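PDB 3M4X: NOL1/NOP2/sun family protein from Enterococcus faecium, which probably methylates ribosomal RNA as a methyltransferase of the RsmB/RsmF family, with a C-terminal PUA-like domain likely to bind RNA. Local coordinates for residues I398-T404 against W425-L430; P384-L390 against P434-G438; Y411-F417 against T444-F449. All coordinates share one frame; numbering follows the deposited sequence.

All three contacts meet on the five-stranded mixed sheet of the C-terminal PUA-like region. Contact 1, largely buried, pairs an edge strand with its parallel neighbour, so backbone bonds dominate, with buried aliphatic side chains on both faces. Contact 2 takes the next strand, 434-438, and sets it against the short helix 386-390; it is wholly buried, and shape and ring packing do the work that hydrogen bonds do in contact 1. Contact 3, only partly buried, ties the end of helix 405-413 and the other edge strand to 444-449, mixing aromatic packing with an asparagine amide. All three touch: 1 and 3 through packing, while contact 2 is hydrogen-bonded to both.

Contact 1: I398-T404 against W425-L430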
loop_
_atom_site.group_PDB
_atom_site.type_symbol
_atom_site.label_atom_id
_atom_site.label_comp_id
_atom_site.label_asym_id
_atom_site.label_seq_id
_atom_site.Cartn_x
_atom_site.Cartn_y
_atom_site.Cartn_z
ATOM N N ILE A 398 20.139 -15.741 -10.714
ATOM C CA ILE A 398 20.833 -14.553 -11.208
ATOM C C ILE A 398 22.200 -14.387 -10.555
ATOM O O ILE A 398 22.441 -14.945 -9.490
ATOM C CB ILE A 398 20.027 -13.282 -10.914
ATOM C CG1 ILE A 398 19.916 -13.096 -9.404
ATOM C CG2 ILE A 398 18.636 -13.350 -11.562
ATOM C CD1 ILE A 398 18.992 -12.011 -9.036
ATOM N N PRO A 399 23.096 -13.610 -11.196
ATOM C CA PRO A 399 24.423 -13.314 -10.640
ATOM C C PRO A 399 24.307 -12.503 -9.350
ATOM O O PRO A 399 23.758 -11.392 -9.334
ATOM C CB PRO A 399 25.101 -12.484 -11.743
ATOM C CG PRO A 399 24.376 -12.845 -12.986
ATOM C CD PRO A 399 22.933 -13.037 -12.542
ATOM N N CYS A 400 24.811 -13.085 -8.272
ATOM C CA CYS A 400 24.710 -12.496 -6.951
ATOM C C CYS A 400 26.078 -12.267 -6.349
ATOM O O CYS A 400 27.002 -13.043 -6.566
ATOM C CB CYS A 400 23.934 -13.438 -6.029
ATOM S SG CYS A 400 22.201 -13.535 -6.398
ATOM N N LEU A 401 26.192 -11.215 -5.557
ATOM C CA LEU A 401 27.411 -10.964 -4.807
ATOM C C LEU A 401 26.998 -10.785 -3.344
ATOM O O LEU A 401 26.526 -9.726 -2.942
ATOM C CB LEU A 401 28.116 -9.731 -5.393
ATOM C CG LEU A 401 29.256 -8.913 -4.770
ATOM C CD1 LEU A 401 29.624 -9.300 -3.342
ATOM C CD2 LEU A 401 30.457 -8.939 -5.680
ATOM N N PRO A 402 27.129 -11.852 -2.554
ATOM C CA PRO A 402 26.831 -11.792 -1.124
ATOM C C PRO A 402 27.692 -10.738 -0.420
ATOM O O PRO A 402 28.885 -10.639 -0.705
ATOM C CB PRO A 402 27.226 -13.190 -0.629
ATOM C CG PRO A 402 27.170 -14.070 -1.847
ATOM C CD PRO A 402 27.619 -13.181 -2.969
ATOM N N ILE A 403 27.091 -9.963 0.476
ATOM C CA ILE A 403 27.807 -8.926 1.206
ATOM C C ILE A 403 27.578 -9.086 2.705
ATOM O O ILE A 403 26.705 -9.858 3.125
ATOM C CB ILE A 403 27.349 -7.532 0.789
ATOM C CG1 ILE A 403 25.895 -7.322 1.192
ATOM C CG2 ILE A 403 27.523 -7.355 -0.722
ATOM C CD1 ILE A 403 25.395 -5.915 0.997
ATOM N N THR A 404 28.382 -8.369 3.497
ATOM C CA THR A 404 28.313 -8.378 4.958
ATOM C C THR A 404 27.506 -7.157 5.379
ATOM O O THR A 404 27.173 -6.327 4.540
ATOM C CB THR A 404 29.739 -8.286 5.589
ATOM O OG1 THR A 404 30.338 -7.035 5.230
ATOM C CG2 THR A 404 30.640 -9.414 5.084
ATOM N N TRP A 425 27.360 -6.358 -13.666
ATOM C CA TRP A 425 26.134 -6.138 -12.889
ATOM C C TRP A 425 25.841 -7.288 -11.953
ATOM O O TRP A 425 25.711 -8.426 -12.383
ATOM C CB TRP A 425 24.935 -5.909 -13.811
ATOM C CG TRP A 425 25.085 -4.668 -14.580
ATOM C CD1 TRP A 425 25.346 -4.548 -15.920
ATOM C CD2 TRP A 425 25.033 -3.340 -14.057
ATOM N NE1 TRP A 425 25.443 -3.220 -16.260
ATOM C CE2 TRP A 425 25.253 -2.459 -15.132
ATOM C CE3 TRP A 425 24.810 -2.810 -12.780
ATOM C CZ2 TRP A 425 25.257 -1.076 -14.971
ATOM C CZ3 TRP A 425 24.809 -1.437 -12.624
ATOM C CH2 TRP A 425 25.036 -0.588 -13.710
ATOM N N VAL A 426 25.745 -6.993 -10.663
ATOM C CA VAL A 426 25.505 -8.039 -9.681
ATOM C C VAL A 426 24.462 -7.586 -8.688
ATOM O O VAL A 426 24.419 -6.409 -8.317
ATOM C CB VAL A 426 26.802 -8.438 -8.932
ATOM C CG1 VAL A 426 27.790 -9.096 -9.890
ATOM C CG2 VAL A 426 27.436 -7.227 -8.240
ATOM N N LEU A 427 23.607 -8.521 -8.282
ATOM C CA LEU A 427 22.642 -8.269 -7.221
ATOM C C LEU A 427 23.354 -8.436 -5.887
ATOM O O LEU A 427 23.823 -9.522 -5.567
ATOM C CB LEU A 427 21.479 -9.271 -7.300
ATOM C CG LEU A 427 20.360 -9.075 -6.266
ATOM C CD1 LEU A 427 19.589 -7.781 -6.540
ATOM C CD2 LEU A 427 19.415 -10.277 -6.190
ATOM N N LEU A 428 23.443 -7.364 -5.112
ATOM C CA LEU A 428 23.990 -7.460 -3.758
ATOM C C LEU A 428 22.978 -8.129 -2.835
ATOM O O LEU A 428 21.815 -7.742 -2.801
ATOM C CB LEU A 428 24.377 -6.075 -3.232
ATOM C CG LEU A 428 25.255 -5.300 -4.220
ATOM C CD1 LEU A 428 25.847 -4.053 -3.589
ATOM C CD2 LEU A 428 26.361 -6.173 -4.770
ATOM N N VAL A 429 23.413 -9.155 -2.110
ATOM C CA VAL A 429 22.515 -9.920 -1.250
ATOM C C VAL A 429 23.080 -10.037 0.165
ATOM O O VAL A 429 24.197 -10.521 0.355
ATOM C CB VAL A 429 22.228 -11.332 -1.819
ATOM C CG1 VAL A 429 21.370 -12.137 -0.861
ATOM C CG2 VAL A 429 21.550 -11.244 -3.182
ATOM N N LEU A 430 22.303 -9.584 1.147
ATOM C CA LEU A 430 22.668 -9.692 2.559
ATOM C C LEU A 430 21.945 -10.891 3.156
ATOM O O LEU A 430 20.730 -10.863 3.362
ATOM C CB LEU A 430 22.284 -8.410 3.308
ATOM C CG LEU A 430 22.614 -8.217 4.789
ATOM C CD1 LEU A 430 24.102 -8.390 5.077
ATOM C CD2 LEU A 430 22.154 -6.829 5.214
HETATM O O HOH W 1 25.640 -12.278 2.855
#
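Leu401 lies alongside Leu428, both side chains pointing the same way, with Leu401 CG 4.0 Å from Leu428 CD2. On this face Leu401 CB also meets methyl CG2 of Val426, and Ile403 CG2 packs on Leu428 CB. The opposite face carries Cys400, whose SG rests 4.0 Å from Val429 CG2. Next to it, Ile398 reaches in from before the strand: with chi1 at 64°, CG1 sits between its own N and carbonyl carbon, and CD1 comes to 3.4 Å from Leu427 CD2, a tight fit.

Between the two faces runs a parallel beta ladder of four hydrogen bonds. Leu427 N donates to Pro399 O, and Leu401 N to Leu427 O at 2.9 Å. Val429 N then donates to Leu401 O in a longer bond of 3.3 Å, and Ile403 N to Val429 O closes the series. Strand 400-403 is outermost in the mixed sheet of the PUA-like region, and Pro402, which has no N-H to give, falls where its nitrogen faces outward. The chain between the two parallel strands passes through helix 405-413.

A water donates to Ile403 O at 2.7 Å and weakly to Val429 O. Farther out, Trp408 of that helix covers Ile403 and Leu430, Thr404 caps the helix start, and Leu428 is bonded through its backbone to Gly436 on the strand beyond.

Contact 2: P384-L390 against P434-G438; sequences PSYALAL and PVGFG
With chi1 at -85°, the Phe437 ring stands up from its strand toward the start of helix 386-390, and Tyr386, whose CG is trans to N (chi1 -172°), brings its ring edge back to the same strand two residues earlier, at Val435 O. The Phe437 ring is met from several directions. Pro384 CB sits over one face, 3.7 Å from the ring centroid, a CH-pi contact. At the ring edge, in its plane, Ser385 O comes within 3.2 Å of Phe437 CD1, so the carbonyl faces the slightly positive C-H rim; the same oxygen accepts the helical bond from Ala389 N. Leu388 CG touches the edge as well.

Ala389 is the point of closest backbone approach. Its CB lies 3.5 Å from Gly436 CA and 3.7 Å from Phe437 CD1. Gly436, at phi 146°, has backbone angles at which a CB would crowd the preceding carbonyl O. The Tyr386 ring edge meets Val435 O through CE1 (3.6 Å); Gln83 NE2 bonds both that oxygen and Tyr386 OH. Leu390 CD1 covers a face of the Tyr386 ring and reaches the backbone of Val435.

The segments share no hydrogen bond. Ser385 starts the helix as N-cap, its OG accepting from Leu388 N (3.1 Å) and bonded also to His373 O. The contact packs the first C-terminal domain, which supplies the helix, against the PUA-like region, which supplies the strand. Phe333 of helix 324-336 packs on Pro384, Leu388 and Phe437, Leu427 of strand 426-430 touches Ala389 and Pro434, and Glu151 of helix 140-153 touches Tyr386.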
loop_
_atom_site.group_PDB
_atom_site.type_symbol
_atom_site.label_atom_id
_atom_site.label_comp_id
_atom_site.label_asym_id
_atom_site.label_seq_id
_atom_site.Cartn_x
_atom_site.Cartn_y
_atom_site.Cartn_z
ATOM N N PRO A 384 20.604 -1.521 -14.962
ATOM C CA PRO A 384 19.491 -2.143 -14.245
ATOM C C PRO A 384 19.090 -1.242 -13.074
ATOM O O PRO A 384 19.917 -0.472 -12.571
ATOM C CB PRO A 384 20.096 -3.450 -13.706
ATOM C CG PRO A 384 21.490 -3.524 -14.262
ATOM C CD PRO A 384 21.893 -2.160 -14.657
ATOM N N SER A 385 17.843 -1.351 -12.630
ATOM C CA SER A 385 17.323 -0.433 -11.621
ATOM C C SER A 385 17.271 -1.017 -10.214
ATOM O O SER A 385 17.306 -2.235 -10.010
ATOM C CB SER A 385 15.912 -0.012 -11.994
ATOM O OG SER A 385 15.069 -1.147 -11.917
ATOM N N TYR A 386 17.157 -0.107 -9.251
ATOM C CA TYR A 386 16.901 -0.429 -7.861
ATOM C C TYR A 386 15.607 -1.225 -7.760
ATOM O O TYR A 386 15.534 -2.220 -7.039
ATOM C CB TYR A 386 16.791 0.878 -7.090
ATOM C CG TYR A 386 16.712 0.759 -5.579
ATOM C CD1 TYR A 386 17.719 0.141 -4.857
ATOM C CD2 TYR A 386 15.659 1.323 -4.876
ATOM C CE1 TYR A 386 17.666 0.055 -3.481
ATOM C CE2 TYR A 386 15.601 1.248 -3.495
ATOM C CZ TYR A 386 16.608 0.611 -2.804
ATOM O OH TYR A 386 16.562 0.525 -1.429
ATOM N N ALA A 387 14.590 -0.807 -8.505
ATOM C CA ALA A 387 13.294 -1.479 -8.464
ATOM C C ALA A 387 13.434 -2.957 -8.811
ATOM O O ALA A 387 12.859 -3.824 -8.142
ATOM C CB ALA A 387 12.288 -0.790 -9.398
ATOM N N LEU A 388 14.186 -3.243 -9.872
ATOM C CA LEU A 388 14.356 -4.607 -10.348
ATOM C C LEU A 388 15.069 -5.450 -9.288
ATOM O O LEU A 388 14.635 -6.561 -8.958
ATOM C CB LEU A 388 15.132 -4.613 -11.678
ATOM C CG LEU A 388 15.521 -5.980 -12.248
ATOM C CD1 LEU A 388 14.329 -6.897 -12.335
ATOM C CD2 LEU A 388 16.171 -5.830 -13.608
ATOM N N ALA A 389 16.155 -4.912 -8.744
ATOM C CA ALA A 389 16.838 -5.555 -7.627
ATOM C C ALA A 389 15.863 -5.960 -6.520
ATOM O O ALA A 389 15.861 -7.108 -6.077
ATOM C CB ALA A 389 17.937 -4.643 -7.063
ATOM N N LEU A 390 15.035 -5.014 -6.088
ATOM C CA LEU A 390 14.104 -5.228 -4.973
ATOM C C LEU A 390 12.844 -6.037 -5.316
ATOM O O LEU A 390 12.080 -6.395 -4.422
ATOM C CB LEU A 390 13.719 -3.892 -4.333
ATOM C CG LEU A 390 14.684 -3.477 -3.210
ATOM C CD1 LEU A 390 16.122 -3.357 -3.715
ATOM C CD2 LEU A 390 14.245 -2.187 -2.547
ATOM N N PRO A 434 17.952 -9.283 -0.995
ATOM C CA PRO A 434 18.459 -8.479 -2.113
ATOM C C PRO A 434 18.376 -7.008 -1.739
ATOM O O PRO A 434 17.277 -6.498 -1.475
ATOM C CB PRO A 434 17.477 -8.799 -3.264
ATOM C CG PRO A 434 16.836 -10.101 -2.876
ATOM C CD PRO A 434 16.719 -10.004 -1.356
ATOM N N VAL A 435 19.511 -6.322 -1.709
ATOM C CA VAL A 435 19.492 -4.940 -1.257
ATOM C C VAL A 435 19.703 -3.920 -2.361
ATOM O O VAL A 435 19.592 -2.719 -2.116
ATOM C CB VAL A 435 20.500 -4.704 -0.124
ATOM C CG1 VAL A 435 20.207 -5.656 1.015
ATOM C CG2 VAL A 435 21.933 -4.900 -0.620
ATOM N N GLY A 436 19.992 -4.387 -3.577
ATOM C CA GLY A 436 20.288 -3.478 -4.674
ATOM C C GLY A 436 21.325 -3.995 -5.664
ATOM O O GLY A 436 21.897 -5.063 -5.466
ATOM N N PHE A 437 21.565 -3.235 -6.734
ATOM C CA PHE A 437 22.610 -3.582 -7.695
ATOM C C PHE A 437 23.961 -2.946 -7.371
ATOM O O PHE A 437 24.040 -1.787 -6.968
ATOM C CB PHE A 437 22.212 -3.175 -9.120
ATOM C CG PHE A 437 21.383 -4.199 -9.831
ATOM C CD1 PHE A 437 20.032 -3.985 -10.050
ATOM C CD2 PHE A 437 21.958 -5.381 -10.284
ATOM C CE1 PHE A 437 19.265 -4.932 -10.707
ATOM C CE2 PHE A 437 21.204 -6.329 -10.933
ATOM C CZ PHE A 437 19.853 -6.108 -11.147
ATOM N N GLY A 438 25.021 -3.724 -7.562
ATOM C CA GLY A 438 26.357 -3.178 -7.675
ATOM C C GLY A 438 26.889 -3.523 -9.054
ATOM O O GLY A 438 26.288 -4.321 -9.775
#

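Contact 3: Y411-F417 against T444-F449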
loop_
_atom_site.group_PDB
_atom_site.type_symbol
_atom_site.label_atom_id
_atom_site.label_comp_id
_atom_site.label_asym_id
_atom_site.label_seq_id
_atom_site.Cartn_x
_atom_site.Cartn_y
_atom_site.Cartn_z
ATOM N N TYR A 411 27.562 0.507 1.373
ATOM C CA TYR A 411 26.716 0.560 0.187
ATOM C C TYR A 411 25.601 1.604 0.311
ATOM O O TYR A 411 25.442 2.454 -0.567
ATOM C CB TYR A 411 26.146 -0.829 -0.130
ATOM C CG TYR A 411 25.243 -0.855 -1.348
ATOM C CD1 TYR A 411 25.766 -0.722 -2.628
ATOM C CD2 TYR A 411 23.861 -1.012 -1.213
ATOM C CE1 TYR A 411 24.937 -0.740 -3.739
ATOM C CE2 TYR A 411 23.034 -1.036 -2.310
ATOM C CZ TYR A 411 23.569 -0.901 -3.571
ATOM O OH TYR A 411 22.731 -0.923 -4.672
ATOM N N THR A 412 24.837 1.557 1.399
ATOM C CA THR A 412 23.759 2.533 1.591
ATOM C C THR A 412 24.277 3.952 1.854
ATOM O O THR A 412 23.555 4.928 1.662
ATOM C CB THR A 412 22.781 2.115 2.695
ATOM O OG1 THR A 412 23.518 1.765 3.870
ATOM C CG2 THR A 412 21.963 0.918 2.238
ATOM N N ALA A 413 25.531 4.060 2.279
ATOM C CA ALA A 413 26.206 5.356 2.369
ATOM C C ALA A 413 26.595 5.868 0.984
ATOM O O ALA A 413 26.831 7.063 0.798
ATOM C CB ALA A 413 27.438 5.257 3.260
ATOM N N GLY A 414 26.674 4.957 0.019
ATOM C CA GLY A 414 26.973 5.329 -1.349
ATOM C C GLY A 414 28.409 5.024 -1.730
ATOM O O GLY A 414 28.866 5.394 -2.805
ATOM N N GLU A 415 29.121 4.337 -0.848
ATOM C CA GLU A 415 30.529 4.059 -1.072
ATOM C C GLU A 415 30.783 2.731 -1.777
ATOM O O GLU A 415 30.025 1.766 -1.631
ATOM C CB GLU A 415 31.292 4.112 0.248
ATOM C CG GLU A 415 31.378 5.519 0.829
ATOM C CD GLU A 415 31.889 5.531 2.252
ATOM O OE1 GLU A 415 31.533 4.604 3.013
ATOM O OE2 GLU A 415 32.640 6.468 2.613
ATOM N N THR A 416 31.859 2.700 -2.551
ATOM C CA THR A 416 32.314 1.470 -3.164
ATOM C C THR A 416 32.889 0.598 -2.058
ATOM O O THR A 416 33.271 1.101 -1.010
ATOM C CB THR A 416 33.407 1.750 -4.212
ATOM O OG1 THR A 416 34.666 1.953 -3.559
ATOM C CG2 THR A 416 33.070 2.988 -5.027
ATOM N N PHE A 417 32.899 -0.712 -2.272
ATOM C CA PHE A 417 33.667 -1.623 -1.428
ATOM C C PHE A 417 34.423 -2.589 -2.337
ATOM O O PHE A 417 34.240 -2.573 -3.560
ATOM C CB PHE A 417 32.786 -2.357 -0.407
ATOM C CG PHE A 417 31.723 -3.235 -1.023
ATOM C CD1 PHE A 417 31.918 -4.600 -1.146
ATOM C CD2 PHE A 417 30.515 -2.697 -1.449
ATOM C CE1 PHE A 417 30.943 -5.409 -1.704
ATOM C CE2 PHE A 417 29.535 -3.502 -2.003
ATOM C CZ PHE A 417 29.753 -4.859 -2.136
ATOM N N THR A 444 36.613 -3.993 -7.548
ATOM C CA THR A 444 35.849 -3.114 -6.688
ATOM C C THR A 444 34.400 -3.039 -7.161
ATOM O O THR A 444 34.131 -2.877 -8.352
ATOM C CB THR A 444 36.435 -1.693 -6.628
ATOM O OG1 THR A 444 35.931 -0.918 -7.723
ATOM C CG2 THR A 444 37.960 -1.723 -6.649
ATOM N N VAL A 445 33.473 -3.167 -6.219
ATOM C CA VAL A 445 32.048 -3.051 -6.509
ATOM C C VAL A 445 31.618 -1.584 -6.558
ATOM O O VAL A 445 31.665 -0.880 -5.550
ATOM C CB VAL A 445 31.224 -3.810 -5.452
ATOM C CG1 VAL A 445 29.742 -3.756 -5.772
ATOM C CG2 VAL A 445 31.700 -5.250 -5.369
ATOM N N LYS A 446 31.201 -1.128 -7.736
ATOM C CA LYS A 446 30.755 0.248 -7.912
ATOM C C LYS A 446 29.312 0.422 -7.451
ATOM O O LYS A 446 28.515 -0.512 -7.507
ATOM C CB LYS A 446 30.907 0.694 -9.368
ATOM C CG LYS A 446 32.356 0.784 -9.831
ATOM C CD LYS A 446 32.469 1.558 -11.134
ATOM C CE LYS A 446 33.821 2.244 -11.236
ATOM N NZ LYS A 446 33.749 3.439 -12.116
ATOM N N ASN A 447 28.981 1.632 -7.020
ATOM C CA ASN A 447 27.770 1.844 -6.243
ATOM C C ASN A 447 26.553 2.312 -7.028
ATOM O O ASN A 447 26.574 3.369 -7.663
ATOM C CB ASN A 447 28.042 2.807 -5.090
ATOM C CG ASN A 447 26.847 2.957 -4.185
ATOM O OD1 ASN A 447 25.811 3.469 -4.597
ATOM N ND2 ASN A 447 26.970 2.480 -2.959
ATOM N N PHE A 448 25.486 1.523 -6.964
ATOM C CA PHE A 448 24.234 1.910 -7.593
ATOM C C PHE A 448 23.047 1.964 -6.640
ATOM O O PHE A 448 21.891 1.779 -7.041
ATOM C CB PHE A 448 23.972 1.063 -8.835
ATOM C CG PHE A 448 24.869 1.434 -9.967
ATOM C CD1 PHE A 448 26.131 0.886 -10.071
ATOM C CD2 PHE A 448 24.485 2.397 -10.878
ATOM C CE1 PHE A 448 26.976 1.259 -11.083
ATOM C CE2 PHE A 448 25.333 2.774 -11.901
ATOM C CZ PHE A 448 26.578 2.202 -12.002
ATOM N N PHE A 449 23.342 2.238 -5.374
ATOM C CA PHE A 449 22.286 2.609 -4.448
ATOM C C PHE A 449 21.838 4.015 -4.822
ATOM O O PHE A 449 22.664 4.930 -4.895
ATOM C CB PHE A 449 22.763 2.556 -3.000
ATOM C CG PHE A 449 21.641 2.671 -1.997
ATOM C CD1 PHE A 449 20.641 1.713 -1.949
ATOM C CD2 PHE A 449 21.579 3.739 -1.117
ATOM C CE1 PHE A 449 19.610 1.811 -1.041
ATOM C CE2 PHE A 449 20.546 3.845 -0.204
ATOM C CZ PHE A 449 19.565 2.879 -0.160
#
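Phe449 lays its CB over one face of the Tyr411 ring, 3.8 Å from the centroid, and then carries its own ring past Tyr411 with the two planes inclined at 58°. The Phe449 ring is covered in turn: Thr412 CG2 stands over one face, 4.0 Å from its centroid. Helix 405-413 thus offers two successive residues to one phenylalanine. The hydroxyl of Tyr411 runs on past Phe449 to a hydrogen bond with Phe437 O on the neighbouring strand.

Asn447 does the polar work. Its CG is trans to the backbone N (chi1 -175°), which drives the amide into the turn where the helix ends. There Asn447 ND2 gives a hydrogen bond to Tyr411 O at 2.8 Å, lying in the carbonyl plane on a lone pair, and a weak one to Glu415 O at 3.4 Å. Tyr411 O also takes Gly414 N (2.9 Å), so two donors grip it; Gly414, with positive phi, closes the helix in a Schellman motif. At the other end of the amide, Asn447 OD1 accepts from Phe449 N at 2.9 Å, an Asx turn, and from Arg454. With both ends engaged, the flip of this amide is well defined.

Farther along, Phe417 and Val445 form a short antiparallel, hydrogen-bonded pair. Val445 N donates to Phe417 O at 2.8 Å, and the Phe417 ring, folded back over its own backbone, receives Val445 CB over one face, 3.9 Å from the centroid. Phe417 also touches Ile403, and Val445 touches Leu401, so side chains of the two outermost strands, 400-403 and 417-418, come together. A helix whose C-terminal turn is held by the last strand of a small mixed sheet, curled like a barrel, is consistent with the PUA-like fold, a compact RNA-binding module.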